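Local structure of GTP-binding protein (Thermus thermophilus, 2DBY) at residues A[29-32]-A[33-37]; A[51-54]-A[55-59]; A[190-193]-A[194-198]; A[348-351]-A[352-356]. The protein binds GDP in the nucleotide pocket of an OBG-type G domain and, like other YchF proteins, probably hydrolyses ATP and associates with the large ribosomal subunit. One frame throughout, in Å; residues are numbered along the deposited sequence.

Contact 1 (A[29-32]-A[33-37]); sequences ANYP and FATID. With FMT (formic acid), chain E.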
loop_
_atom_site.group_PDB
_atom_site.type_symbol
_atom_site.label_atom_id
_atom_site.label_comp_id
_atom_site.label_asym_id
_atom_site.label_seq_id
_atom_site.Cartn_x
_atom_site.Cartn_y
_atom_site.Cartn_z
ATOM N N ALA A 29 0.965 12.572 -12.186
ATOM C CA ALA A 29 0.427 13.943 -12.194
ATOM C C ALA A 29 0.956 14.773 -11.034
ATOM O O ALA A 29 1.076 16.003 -11.137
ATOM C CB ALA A 29 -1.129 13.909 -12.141
ATOM N N ASN A 30 1.260 14.110 -9.922
ATOM C CA ASN A 30 1.763 14.805 -8.737
ATOM C C ASN A 30 2.761 13.892 -8.069
ATOM O O ASN A 30 2.507 12.692 -7.911
ATOM C CB ASN A 30 0.634 15.100 -7.758
ATOM C CG ASN A 30 -0.389 16.050 -8.330
ATOM O OD1 ASN A 30 -1.461 15.639 -8.802
ATOM N ND2 ASN A 30 -0.058 17.329 -8.318
ATOM N N TYR A 31 3.886 14.465 -7.666
ATOM C CA TYR A 31 4.930 13.687 -7.042
ATOM C C TYR A 31 5.148 13.973 -5.579
ATOM O O TYR A 31 5.319 15.127 -5.184
ATOM C CB TYR A 31 6.265 13.928 -7.737
ATOM C CG TYR A 31 6.324 13.446 -9.169
ATOM C CD1 TYR A 31 6.121 14.327 -10.241
ATOM C CD2 TYR A 31 6.564 12.104 -9.447
ATOM C CE1 TYR A 31 6.166 13.863 -11.575
ATOM C CE2 TYR A 31 6.597 11.634 -10.757
ATOM C CZ TYR A 31 6.405 12.508 -11.808
ATOM O OH TYR A 31 6.493 12.002 -13.082
ATOM N N PRO A 32 5.162 12.916 -4.756
ATOM C CA PRO A 32 5.396 13.050 -3.312
ATOM C C PRO A 32 6.862 13.493 -3.255
ATOM O O PRO A 32 7.690 13.049 -4.074
ATOM C CB PRO A 32 5.230 11.618 -2.794
ATOM C CG PRO A 32 4.314 10.962 -3.818
ATOM C CD PRO A 32 4.862 11.517 -5.121
ATOM N N PHE A 33 7.208 14.346 -2.296
ATOM C CA PHE A 33 8.584 14.836 -2.205
ATOM C C PHE A 33 9.602 13.701 -2.089
ATOM O O PHE A 33 10.719 13.808 -2.589
ATOM C CB PHE A 33 8.726 15.769 -0.998
ATOM C CG PHE A 33 9.959 16.633 -1.046
ATOM C CD1 PHE A 33 10.892 16.598 -0.018
ATOM C CD2 PHE A 33 10.160 17.514 -2.106
ATOM C CE1 PHE A 33 12.010 17.438 -0.043
ATOM C CE2 PHE A 33 11.277 18.356 -2.136
ATOM C CZ PHE A 33 12.195 18.316 -1.107
ATOM N N ALA A 34 9.223 12.615 -1.426
ATOM C CA ALA A 34 10.133 11.482 -1.272
ATOM C C ALA A 34 10.659 10.934 -2.589
ATOM O O ALA A 34 11.684 10.267 -2.585
ATOM C CB ALA A 34 9.445 10.349 -0.503
ATOM N N THR A 35 9.972 11.198 -3.705
ATOM C CA THR A 35 10.427 10.654 -4.975
ATOM C C THR A 35 11.716 11.295 -5.506
ATOM O O THR A 35 12.222 10.911 -6.552
ATOM C CB THR A 35 9.323 10.692 -6.084
ATOM O OG1 THR A 35 8.951 12.048 -6.353
ATOM C CG2 THR A 35 8.093 9.877 -5.659
ATOM N N ILE A 36 12.258 12.281 -4.797
ATOM C CA ILE A 36 13.530 12.829 -5.264
ATOM C C ILE A 36 14.553 11.684 -5.291
ATOM O O ILE A 36 15.455 11.656 -6.127
ATOM C CB ILE A 36 14.064 13.914 -4.304
ATOM C CG1 ILE A 36 13.135 15.115 -4.325
ATOM C CG2 ILE A 36 15.465 14.341 -4.719
ATOM C CD1 ILE A 36 13.570 16.251 -3.397
ATOM N N ASP A 37 14.394 10.735 -4.361
ATOM C CA ASP A 37 15.296 9.589 -4.250
ATOM C C ASP A 37 15.161 8.723 -5.499
ATOM O O ASP A 37 14.046 8.437 -5.941
ATOM C CB ASP A 37 14.942 8.803 -2.976
ATOM C CG ASP A 37 15.885 7.638 -2.700
ATOM O OD1 ASP A 37 16.065 7.319 -1.507
ATOM O OD2 ASP A 37 16.426 7.022 -3.639
HETATM C C FMT E . -0.636 10.181 -10.189
HETATM O O1 FMT E . -0.038 10.952 -9.479
HETATM O O2 FMT E . -0.764 10.440 -11.489
#
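T35 folds its side chain back over P32, laying CG2 against the proline ring, where CD lies 3.7 Å away. The motif is a 3-10 turn, residues 33-36, whose first carbonyl is supplied by the proline just before it, in the loop of the G domain that leads from helix 14-25 to strand 40-44. Two donors of one residue grip P32 O. The hydroxyl OG1 of T35 donates to P32 O at 2.8 Å, almost in line with the C=O bond, whereas T35 N comes to P32 O at 3.0 Å from well above the carbonyl plane. The backbone bond belongs to the turn; the hydroxyl bond and the CG2 contact follow from chi1 (62°), which sets OG1 between the backbone N and the carbonyl carbon, pointing at P32 O, with CG2 beside the proline CD. Y31 CB lies 3.6 Å from T35 OG1, the side chains crossing at about a right angle; the tyrosine hydroxyl is hydrogen-bonded to N25 O. P32 and T35 both touch V42 of strand 40-44, which places the turn against the sheet. F33 turns outward and its ring is met over one face by I36 CD1, toward the rim. At the other end a formic acid molecule, probably from the crystallisation liquor and also held by H70, takes a bond from A29 N to its O2 at 2.8 Å.

Contact 2 (A[51-54]-A[55-59]); sequences YALQ and RTFAK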
loop_
_atom_site.group_PDB
_atom_site.type_symbol
_atom_site.label_atom_id
_atom_site.label_comp_id
_atom_site.label_asym_id
_atom_site.label_seq_id
_atom_site.Cartn_x
_atom_site.Cartn_y
_atom_site.Cartn_z
ATOM N N TYR A 51 -13.629 8.692 -14.609
ATOM C CA TYR A 51 -14.238 8.970 -15.907
ATOM C C TYR A 51 -15.749 9.046 -15.811
ATOM O O TYR A 51 -16.381 9.811 -16.549
ATOM C CB TYR A 51 -13.824 7.905 -16.926
ATOM C CG TYR A 51 -12.356 8.029 -17.243
ATOM C CD1 TYR A 51 -11.860 9.194 -17.827
ATOM C CD2 TYR A 51 -11.449 7.046 -16.848
ATOM C CE1 TYR A 51 -10.498 9.394 -18.005
ATOM C CE2 TYR A 51 -10.076 7.237 -17.019
ATOM C CZ TYR A 51 -9.613 8.418 -17.594
ATOM O OH TYR A 51 -8.260 8.642 -17.736
ATOM N N ALA A 52 -16.317 8.260 -14.904
ATOM C CA ALA A 52 -17.758 8.260 -14.683
ATOM C C ALA A 52 -18.149 9.652 -14.152
ATOM O O ALA A 52 -19.130 10.238 -14.606
ATOM C CB ALA A 52 -18.145 7.169 -13.669
ATOM N N LEU A 53 -17.384 10.173 -13.197
ATOM C CA LEU A 53 -17.641 11.511 -12.648
ATOM C C LEU A 53 -17.397 12.574 -13.696
ATOM O O LEU A 53 -18.118 13.581 -13.771
ATOM C CB LEU A 53 -16.743 11.760 -11.443
ATOM C CG LEU A 53 -17.247 10.982 -10.236
ATOM C CD1 LEU A 53 -16.148 10.905 -9.166
ATOM C CD2 LEU A 53 -18.513 11.644 -9.708
ATOM N N GLN A 54 -16.382 12.351 -14.521
ATOM C CA GLN A 54 -16.050 13.281 -15.575
ATOM C C GLN A 54 -17.226 13.437 -16.539
ATOM O O GLN A 54 -17.530 14.546 -16.939
ATOM C CB GLN A 54 -14.813 12.812 -16.340
ATOM C CG GLN A 54 -14.512 13.613 -17.603
ATOM C CD GLN A 54 -13.342 13.037 -18.389
ATOM O OE1 GLN A 54 -13.429 11.938 -18.922
ATOM N NE2 GLN A 54 -12.240 13.774 -18.452
ATOM N N ARG A 55 -17.892 12.343 -16.910
ATOM C CA ARG A 55 -19.027 12.475 -17.832
ATOM C C ARG A 55 -20.163 13.228 -17.142
ATOM O O ARG A 55 -20.857 14.044 -17.765
ATOM C CB ARG A 55 -19.546 11.104 -18.312
ATOM C CG ARG A 55 -20.837 11.234 -19.127
ATOM C CD ARG A 55 -21.637 9.943 -19.229
ATOM N NE ARG A 55 -22.197 9.478 -17.959
ATOM C CZ ARG A 55 -23.261 9.995 -17.346
ATOM N NH1 ARG A 55 -23.922 11.029 -17.873
ATOM N NH2 ARG A 55 -23.684 9.448 -16.204
ATOM N N THR A 56 -20.351 12.966 -15.856
ATOM C CA THR A 56 -21.402 13.636 -15.100
ATOM C C THR A 56 -21.237 15.154 -15.089
ATOM O O THR A 56 -22.219 15.890 -15.159
ATOM C CB THR A 56 -21.436 13.130 -13.642
ATOM O OG1 THR A 56 -21.815 11.747 -13.626
ATOM C CG2 THR A 56 -22.429 13.942 -12.799
ATOM N N PHE A 57 -19.997 15.633 -15.030
ATOM C CA PHE A 57 -19.764 17.068 -14.971
ATOM C C PHE A 57 -19.362 17.742 -16.281
ATOM O O PHE A 57 -19.049 18.928 -16.311
ATOM C CB PHE A 57 -18.757 17.365 -13.848
ATOM C CG PHE A 57 -19.303 17.086 -12.466
ATOM C CD1 PHE A 57 -19.015 15.894 -11.795
ATOM C CD2 PHE A 57 -20.152 18.000 -11.856
ATOM C CE1 PHE A 57 -19.570 15.620 -10.531
ATOM C CE2 PHE A 57 -20.715 17.738 -10.599
ATOM C CZ PHE A 57 -20.425 16.549 -9.935
ATOM N N ALA A 58 -19.396 16.984 -17.369
ATOM C CA ALA A 58 -19.059 17.517 -18.673
ATOM C C ALA A 58 -20.283 18.247 -19.195
ATOM O O ALA A 58 -21.392 17.721 -19.142
ATOM C CB ALA A 58 -18.689 16.393 -19.622
ATOM N N LYS A 59 -20.077 19.463 -19.686
ATOM C CA LYS A 59 -21.173 20.256 -20.227
ATOM C C LYS A 59 -20.758 20.903 -21.543
ATOM O O LYS A 59 -19.612 21.332 -21.707
ATOM C CB LYS A 59 -21.604 21.312 -19.208
ATOM C CG LYS A 59 -22.135 20.710 -17.916
ATOM C CD LYS A 59 -23.240 19.701 -18.214
ATOM C CE LYS A 59 -23.574 18.832 -17.013
ATOM N NZ LYS A 59 -24.593 17.800 -17.372
HETATM O O HOH W 1 -20.954 8.422 -15.944
#
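The last turns of helix 48-57, in the G domain, show how one backbone carbonyl can serve several donors while the neighbouring side chains pack. The A52 carbonyl is the shared acceptor. It accepts T56 N at 3.2 Å, T56 OG1 also lies 3.2 Å from A52 O, though its proton has another acceptor within reach, and a water donates to the same oxygen. That water in turn accepts from R55 NE at 2.6 Å, the arginine chain bending at chi3 (66°). L53 and F57 run alongside each other, pointing the same way, with L53 CD2 4.2 Å from F57 CE1. The L53 carbonyl oxygen sits at the edge of the phenyl ring, 3.2 Å from F57 CD1, and accepts F57 N as well. F57 also meets the ring of W338 and touches L332, while L53 packs on V333 and F288. Replacing F57 by an alanine is likely to leave L53 CD2 and W338 without their aromatic neighbour and open a gap between this helix and helix 329-335. The chemistry implies that T56 does two jobs: its hydroxyl may add to the water's bond at A52 O, while its CG2 rests on one face of the phenyl ring.

Contact 3 (A[190-193]-A[194-198]); sequences ARFL and KETPL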
loop_
_atom_site.group_PDB
_atom_site.type_symbol
_atom_site.label_atom_id
_atom_site.label_comp_id
_atom_site.label_asym_id
_atom_site.label_seq_id
_atom_site.Cartn_x
_atom_site.Cartn_y
_atom_site.Cartn_z
ATOM N N ALA A 190 -2.092 -3.786 19.798
ATOM C CA ALA A 190 -2.188 -2.617 18.938
ATOM C C ALA A 190 -1.433 -1.423 19.528
ATOM O O ALA A 190 -0.752 -0.696 18.803
ATOM C CB ALA A 190 -3.645 -2.260 18.714
ATOM N N ARG A 191 -1.552 -1.211 20.840
ATOM C CA ARG A 191 -0.856 -0.080 21.467
ATOM C C ARG A 191 0.655 -0.291 21.409
ATOM O O ARG A 191 1.423 0.633 21.165
ATOM C CB ARG A 191 -1.279 0.077 22.930
ATOM C CG ARG A 191 -2.705 0.553 23.104
ATOM C CD ARG A 191 -3.030 0.694 24.584
ATOM N NE ARG A 191 -2.102 1.601 25.258
ATOM C CZ ARG A 191 -2.008 1.719 26.582
ATOM N NH1 ARG A 191 -2.780 0.984 27.364
ATOM N NH2 ARG A 191 -1.150 2.571 27.125
ATOM N N PHE A 192 1.081 -1.523 21.626
ATOM C CA PHE A 192 2.502 -1.796 21.581
ATOM C C PHE A 192 3.080 -1.551 20.174
ATOM O O PHE A 192 4.125 -0.906 20.021
ATOM C CB PHE A 192 2.783 -3.249 21.990
ATOM C CG PHE A 192 4.227 -3.631 21.838
ATOM C CD1 PHE A 192 5.157 -3.259 22.810
ATOM C CD2 PHE A 192 4.677 -4.260 20.680
ATOM C CE1 PHE A 192 6.510 -3.498 22.634
ATOM C CE2 PHE A 192 6.029 -4.506 20.490
ATOM C CZ PHE A 192 6.954 -4.121 21.472
ATOM N N LEU A 193 2.402 -2.062 19.145
ATOM C CA LEU A 193 2.935 -1.929 17.789
ATOM C C LEU A 193 2.908 -0.501 17.248
ATOM O O LEU A 193 3.689 -0.156 16.363
ATOM C CB LEU A 193 2.202 -2.886 16.832
ATOM C CG LEU A 193 2.495 -4.384 17.034
ATOM C CD1 LEU A 193 1.625 -5.232 16.114
ATOM C CD2 LEU A 193 3.991 -4.637 16.756
ATOM N N LYS A 194 2.024 0.328 17.791
ATOM C CA LYS A 194 1.960 1.720 17.372
ATOM C C LYS A 194 3.223 2.399 17.902
ATOM O O LYS A 194 3.866 3.173 17.200
ATOM C CB LYS A 194 0.724 2.405 17.958
ATOM C CG LYS A 194 0.532 3.844 17.480
ATOM C CD LYS A 194 -0.660 4.502 18.182
ATOM C CE LYS A 194 -0.746 5.995 17.866
ATOM N NZ LYS A 194 -1.675 6.709 18.799
ATOM N N GLU A 195 3.593 2.073 19.136
ATOM C CA GLU A 195 4.783 2.650 19.749
ATOM C C GLU A 195 6.076 2.033 19.221
ATOM O O GLU A 195 7.077 2.736 19.046
ATOM C CB GLU A 195 4.732 2.481 21.274
ATOM C CG GLU A 195 6.046 2.811 21.968
ATOM C CD GLU A 195 5.899 2.957 23.481
ATOM O OE1 GLU A 195 5.017 3.731 23.915
ATOM O OE2 GLU A 195 6.671 2.305 24.224
ATOM N N THR A 196 6.047 0.721 18.980
ATOM C CA THR A 196 7.217 -0.042 18.501
ATOM C C THR A 196 6.831 -0.826 17.243
ATOM O O THR A 196 6.409 -1.988 17.310
ATOM C CB THR A 196 7.682 -1.025 19.594
ATOM O OG1 THR A 196 7.983 -0.283 20.795
ATOM C CG2 THR A 196 8.938 -1.768 19.156
ATOM N N PRO A 197 6.960 -0.190 16.074
ATOM C CA PRO A 197 6.615 -0.790 14.776
ATOM C C PRO A 197 7.575 -1.877 14.336
ATOM O O PRO A 197 8.481 -1.625 13.549
ATOM C CB PRO A 197 6.620 0.414 13.808
ATOM C CG PRO A 197 6.532 1.626 14.703
ATOM C CD PRO A 197 7.354 1.223 15.919
ATOM N N LEU A 198 7.358 -3.092 14.833
ATOM C CA LEU A 198 8.212 -4.231 14.503
ATOM C C LEU A 198 8.258 -4.464 12.996
ATOM O O LEU A 198 7.261 -4.289 12.296
ATOM C CB LEU A 198 7.705 -5.507 15.185
ATOM C CG LEU A 198 7.774 -5.470 16.717
ATOM C CD1 LEU A 198 7.263 -6.819 17.262
ATOM C CD2 LEU A 198 9.207 -5.189 17.173
#
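F192 and T196, one helical turn apart, meet where helix 187-195 of the G domain ends, and three kinds of interaction finish the helix there. The first is backbone bonding. K194 N donates to A190 O, and E195 N makes a weak bond to R191 O; the final bond is the shortest, T196 N reaching F192 O at 2.7 Å and nearly in line with the carbonyl. T196 is also the first residue to leave helical backbone angles, and its O receives a CA-H...O contact from L193 CA at 3.5 Å.

The second kind is CH-pi contact. T196 CB stands over one face of the F192 ring, 4.1 Å from its centroid and 26° off the normal, with CB nearest F192 CZ at 3.7 Å. The phenyl CG is anti to the backbone N (chi1 175°), which places the ring beside the carbonyl carbon, leaning out from the helix with a slight tilt toward its C-terminal end, where T196 CB comes over its face.

The third is apolar. L198 returns after an inverse gamma turn centred on P197; its CD1 lies at the edge of the phenyl ring, 4.2 Å from F192 CE2. Its CG meets L193 CD2 at 3.9 Å, the two leucine side chains crossing at about a right angle.

Around this helix end, F192 packs on L143 of helix 124-156 and L170 of helix 161-175. E195 makes salt bridges to R146 and R160, R191 reaches the E159 carbonyl, and L198 touches D139, fastening the short helix to the long helical pair.

Contact 4 (A[348-351]-A[352-356]); sequences RLEG and KDYEV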
loop_
_atom_site.group_PDB
_atom_site.type_symbol
_atom_site.label_atom_id
_atom_site.label_comp_id
_atom_site.label_asym_id
_atom_site.label_seq_id
_atom_site.Cartn_x
_atom_site.Cartn_y
_atom_site.Cartn_z
ATOM N N ARG A 348 -25.044 14.615 1.894
ATOM C CA ARG A 348 -24.982 14.722 3.348
ATOM C C ARG A 348 -24.041 15.812 3.842
ATOM O O ARG A 348 -23.063 16.167 3.184
ATOM C CB ARG A 348 -24.549 13.383 3.957
ATOM C CG ARG A 348 -25.675 12.377 4.143
ATOM C CD ARG A 348 -25.213 10.946 3.885
ATOM N NE ARG A 348 -23.916 10.637 4.493
ATOM C CZ ARG A 348 -22.932 10.000 3.857
ATOM N NH1 ARG A 348 -23.105 9.612 2.600
ATOM N NH2 ARG A 348 -21.775 9.756 4.466
ATOM N N LEU A 349 -24.364 16.363 5.007
ATOM C CA LEU A 349 -23.513 17.367 5.615
ATOM C C LEU A 349 -22.907 16.596 6.782
ATOM O O LEU A 349 -23.620 16.200 7.706
ATOM C CB LEU A 349 -24.346 18.565 6.097
ATOM C CG LEU A 349 -24.950 19.429 4.978
ATOM C CD1 LEU A 349 -25.817 20.538 5.573
ATOM C CD2 LEU A 349 -23.831 20.032 4.131
ATOM N N GLU A 350 -21.603 16.343 6.714
ATOM C CA GLU A 350 -20.921 15.584 7.757
ATOM C C GLU A 350 -19.986 16.467 8.560
ATOM O O GLU A 350 -19.420 17.435 8.035
ATOM C CB GLU A 350 -20.127 14.430 7.137
ATOM C CG GLU A 350 -20.974 13.403 6.411
ATOM C CD GLU A 350 -21.780 12.507 7.348
ATOM O OE1 GLU A 350 -22.413 11.546 6.849
ATOM O OE2 GLU A 350 -21.782 12.756 8.572
ATOM N N GLY A 351 -19.814 16.113 9.831
ATOM C CA GLY A 351 -18.965 16.896 10.703
ATOM C C GLY A 351 -17.573 16.334 10.909
ATOM O O GLY A 351 -17.121 15.468 10.156
ATOM N N LYS A 352 -16.905 16.818 11.955
ATOM C CA LYS A 352 -15.538 16.417 12.283
ATOM C C LYS A 352 -15.363 14.971 12.754
ATOM O O LYS A 352 -14.246 14.460 12.792
ATOM C CB LYS A 352 -14.970 17.378 13.332
ATOM C CG LYS A 352 -15.282 18.849 13.023
ATOM C CD LYS A 352 -14.747 19.805 14.076
ATOM C CE LYS A 352 -15.497 21.135 14.024
ATOM N NZ LYS A 352 -15.595 21.705 12.645
ATOM N N ASP A 353 -16.464 14.313 13.091
ATOM C CA ASP A 353 -16.449 12.932 13.583
ATOM C C ASP A 353 -16.629 11.888 12.474
ATOM O O ASP A 353 -16.491 10.684 12.707
ATOM C CB ASP A 353 -17.596 12.756 14.568
ATOM C CG ASP A 353 -18.957 13.042 13.919
ATOM O OD1 ASP A 353 -19.147 14.169 13.402
ATOM O OD2 ASP A 353 -19.828 12.143 13.916
ATOM N N TYR A 354 -16.960 12.350 11.275
ATOM C CA TYR A 354 -17.206 11.450 10.151
ATOM C C TYR A 354 -15.962 10.762 9.591
ATOM O O TYR A 354 -15.001 11.430 9.222
ATOM C CB TYR A 354 -17.890 12.222 9.022
ATOM C CG TYR A 354 -18.152 11.378 7.814
ATOM C CD1 TYR A 354 -19.052 10.313 7.872
ATOM C CD2 TYR A 354 -17.482 11.618 6.611
ATOM C CE1 TYR A 354 -19.284 9.507 6.771
ATOM C CE2 TYR A 354 -17.706 10.815 5.491
ATOM C CZ TYR A 354 -18.610 9.760 5.582
ATOM O OH TYR A 354 -18.846 8.949 4.499
ATOM N N GLU A 355 -15.985 9.429 9.545
ATOM C CA GLU A 355 -14.878 8.672 8.971
ATOM C C GLU A 355 -15.158 8.528 7.471
ATOM O O GLU A 355 -16.205 7.993 7.069
ATOM C CB GLU A 355 -14.761 7.291 9.632
ATOM C CG GLU A 355 -13.940 7.325 10.923
ATOM C CD GLU A 355 -14.052 6.057 11.752
ATOM O OE1 GLU A 355 -13.979 4.949 11.180
ATOM O OE2 GLU A 355 -14.203 6.174 12.987
ATOM N N VAL A 356 -14.228 9.008 6.648
ATOM C CA VAL A 356 -14.396 8.944 5.200
ATOM C C VAL A 356 -14.485 7.509 4.710
ATOM O O VAL A 356 -13.805 6.614 5.218
ATOM C CB VAL A 356 -13.246 9.659 4.477
ATOM C CG1 VAL A 356 -13.438 9.559 2.963
ATOM C CG2 VAL A 356 -13.210 11.126 4.892
HETATM O O HOH W 2 -21.030 13.912 10.837
#
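E350 and Y354 stack across a type I beta turn, G351 to Y354, that follows strand 348-350, an outer strand of the three-stranded antiparallel sheet in the C-terminal region. From its start, E350 CB lies 3.7 Å from Y354 CB, and CG stands over one face of the tyrosine ring, 3.9 Å from its centroid. At chi2 (-73°) the chain bends, bringing the carboxylate down nearly flat on the ring with the two planes 10° apart and E350 CD 3.5 Å from Y354 CD1. The tip divides its work. OE1 is gripped side-on, on its anti side, by R348 NE at 2.9 Å and R348 NH2 at 3.0 Å, forming a salt bridge; OE2 accepts a hydrogen bond from a water that also accepts from G351 N and donates to D353 OD1. A glutamine in place of E350 would probably weaken the grip on R348 by removing the charge that pairs with the guanidinium. The turn itself is closed by a weak bond from Y354 N to G351 O. Beyond the stack, the tyrosine hydroxyl is hydrogen-bonded to D360 OD2 and Q357 OE1, and R348 NH2 adds a weak, bent bond to Y354 OH at 3.0 Å, with an N-H...O angle of 131°.

In the fold
Read from the N terminus, the four contacts come strictly in series, none crossing or enclosing another, and each ties neighbouring residues rather than closing a long loop. Contact 1 shapes the connection between helix 14-25 and strand 40-44, and contact 2 lies at the end of the next helix, 48-57, their centres about 28 Å apart. Contact 3 finishes helix 187-195 beside the long helices 124-156 and 161-175; it and contact 2 lie on opposite sides of the chain's centre, about 43 Å between contact centres. Contact 4 turns the chain after strand 348-350. Contact 2 faces helix 329-335, thereby linking the G domain to the C-terminal region that holds contact 4.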